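PDB 3LQW: deoxyuridine 5'-triphosphate nucleotidohydrolase from Entamoeba histolytica, which probably hydrolyses dUTP to dUMP and diphosphate with magnesium as cofactor, supplying the thymidine nucleotide precursor and keeping uracil out of DNA. Local coordinates for residues A[103-106]-A[107-111]. Numbering follows the deposited sequence.
Sequences EDYR and GEIKV
With CG of Tyr105 anti to the backbone N (chi1 -178°), the phenol ring extends forward along the chain and lies over the backbone of Gly107. The N of Gly107 sits 3.4 Å above the plane of the Tyr105 ring, over its centre, while Gly107 CA approaches Tyr105 CZ to 3.3 Å. Two further groups meet the ring at its edge, close to its plane: the carbonyl O of Glu108, 2.9 Å from OH of Tyr105, and, in the conformer described, the delta methyl of Ile109, whose CD1 lies 4.0 Å from CE2 of Tyr105. A water lies within hydrogen-bonding distance of both Tyr105 O and Gly107 O, 2.8 Å from the latter.

The Arg106 side chain, bent at chi2 (-71°), turns back to the preceding residues. NH1 and NH2 grip the carbonyl O of Glu103 end-on, near the guanidinium plane, with Arg106 NH1 2.9 Å from Glu103 O; NH1 also donates to Tyr105 O from well above that carbonyl's plane. NH2 has a further partner in Asn149 of the third subunit. Residues 103-111 run from the loop after strand 100-101 into strand 108-115 of the trimeric dUTPase fold, where Ile109 pairs with strand 63-73. Chemically, the contact combines the Gly107 backbone N lying over an aromatic face with an arginine tied to the backbone: the bonds of NH1 and NH2 to Glu103 O probably limit rotation of the guanidinium and set NH2 toward Asn149 of the third subunit.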
loop_
_atom_site.group_PDB
_atom_site.type_symbol
_atom_site.label_atom_id
_atom_site.label_comp_id
_atom_site.label_asym_id
_atom_site.label_seq_id
_atom_site.Cartn_x
_atom_site.Cartn_y
_atom_site.Cartn_z
ATOM N N GLU A 103 1.782 -9.521 -13.047
ATOM C CA GLU A 103 1.317 -9.655 -14.415
ATOM C C GLU A 103 1.353 -11.119 -14.952
ATOM O O GLU A 103 0.593 -11.470 -15.866
ATOM C CB GLU A 103 2.150 -8.675 -15.250
ATOM C CG GLU A 103 2.140 -8.831 -16.656
ATOM C CD GLU A 103 3.221 -8.040 -17.397
ATOM O OE1 GLU A 103 3.935 -7.092 -16.921
ATOM O OE2 GLU A 103 3.277 -8.354 -18.568
ATOM N N ASP A 104 2.233 -11.944 -14.368
ATOM C CA ASP A 104 2.374 -13.357 -14.731
ATOM C C ASP A 104 1.566 -14.302 -13.847
ATOM O O ASP A 104 1.560 -15.505 -14.078
ATOM C CB ASP A 104 3.879 -13.792 -14.851
ATOM C CG ASP A 104 4.774 -13.451 -13.603
ATOM O OD1 ASP A 104 4.274 -13.046 -12.545
ATOM O OD2 ASP A 104 6.035 -13.608 -13.708
ATOM N N TYR A 105 0.847 -13.783 -12.852
ATOM C CA TYR A 105 0.120 -14.638 -11.932
ATOM C C TYR A 105 -1.214 -15.078 -12.515
ATOM O O TYR A 105 -1.993 -14.244 -12.989
ATOM C CB TYR A 105 -0.092 -13.913 -10.606
ATOM C CG TYR A 105 -0.818 -14.754 -9.557
ATOM C CD1 TYR A 105 -0.235 -15.903 -9.000
ATOM C CD2 TYR A 105 -2.096 -14.415 -9.151
ATOM C CE1 TYR A 105 -0.956 -16.660 -8.049
ATOM C CE2 TYR A 105 -2.784 -15.127 -8.212
ATOM C CZ TYR A 105 -2.239 -16.250 -7.685
ATOM O OH TYR A 105 -2.991 -16.944 -6.752
ATOM N N ARG A 106 -1.482 -16.386 -12.447
ATOM C CA ARG A 106 -2.692 -16.961 -13.039
ATOM C C ARG A 106 -3.538 -17.743 -12.040
ATOM O O ARG A 106 -4.514 -18.384 -12.412
ATOM C CB ARG A 106 -2.333 -17.861 -14.238
ATOM C CG ARG A 106 -1.650 -17.116 -15.384
ATOM C CD ARG A 106 -2.608 -16.190 -16.142
ATOM N NE ARG A 106 -1.854 -15.443 -17.135
ATOM C CZ ARG A 106 -1.232 -14.283 -16.948
ATOM N NH1 ARG A 106 -1.353 -13.617 -15.804
ATOM N NH2 ARG A 106 -0.493 -13.755 -17.924
ATOM N N GLY A 107 -3.187 -17.668 -10.772
ATOM C CA GLY A 107 -3.987 -18.226 -9.710
ATOM C C GLY A 107 -5.177 -17.359 -9.343
ATOM O O GLY A 107 -5.323 -16.250 -9.842
ATOM N N GLU A 108 -6.052 -17.894 -8.505
ATOM C CA GLU A 108 -7.197 -17.132 -7.998
ATOM C C GLU A 108 -6.731 -15.946 -7.171
ATOM O O GLU A 108 -5.758 -16.046 -6.413
ATOM C CB GLU A 108 -8.047 -18.031 -7.124
ATOM C CG GLU A 108 -9.336 -17.390 -6.630
ATOM C CD GLU A 108 -10.290 -18.314 -5.932
ATOM O OE1 GLU A 108 -9.950 -19.489 -5.744
ATOM O OE2 GLU A 108 -11.355 -17.843 -5.516
ATOM N N ILE A 109 -7.413 -14.813 -7.325
ATOM C CA ILE A 109 -7.165 -13.687 -6.437
ATOM C C ILE A 109 -7.849 -13.984 -5.114
ATOM O O ILE A 109 -9.059 -14.215 -5.028
ATOM C CB ILE A 109 -7.665 -12.380 -7.027
ATOM C CG1 ILE A 109 -7.115 -12.229 -8.449
ATOM C CG2 ILE A 109 -7.257 -11.205 -6.087
ATOM C CD1 ILE A 109 -5.614 -12.363 -8.428
ATOM N N LYS A 110 -7.039 -13.978 -4.057
ATOM C CA LYS A 110 -7.525 -14.175 -2.697
ATOM C C LYS A 110 -6.947 -13.031 -1.856
ATOM O O LYS A 110 -5.806 -12.641 -2.071
ATOM C CB LYS A 110 -7.099 -15.525 -2.138
ATOM C CG LYS A 110 -7.583 -16.709 -2.986
ATOM C CD LYS A 110 -7.310 -18.023 -2.256
ATOM C CE LYS A 110 -7.657 -19.181 -3.096
ATOM N NZ LYS A 110 -7.243 -20.445 -2.408
ATOM N N VAL A 111 -7.806 -12.473 -0.998
ATOM C CA VAL A 111 -7.587 -11.224 -0.260
ATOM C C VAL A 111 -7.429 -11.580 1.232
ATOM O O VAL A 111 -8.343 -12.184 1.781
ATOM C CB VAL A 111 -8.890 -10.212 -0.429
ATOM C CG1 VAL A 111 -8.680 -8.946 0.340
ATOM C CG2 VAL A 111 -9.177 -9.939 -1.953
HETATM O O HOH W 1 -4.632 -14.058 -11.397
#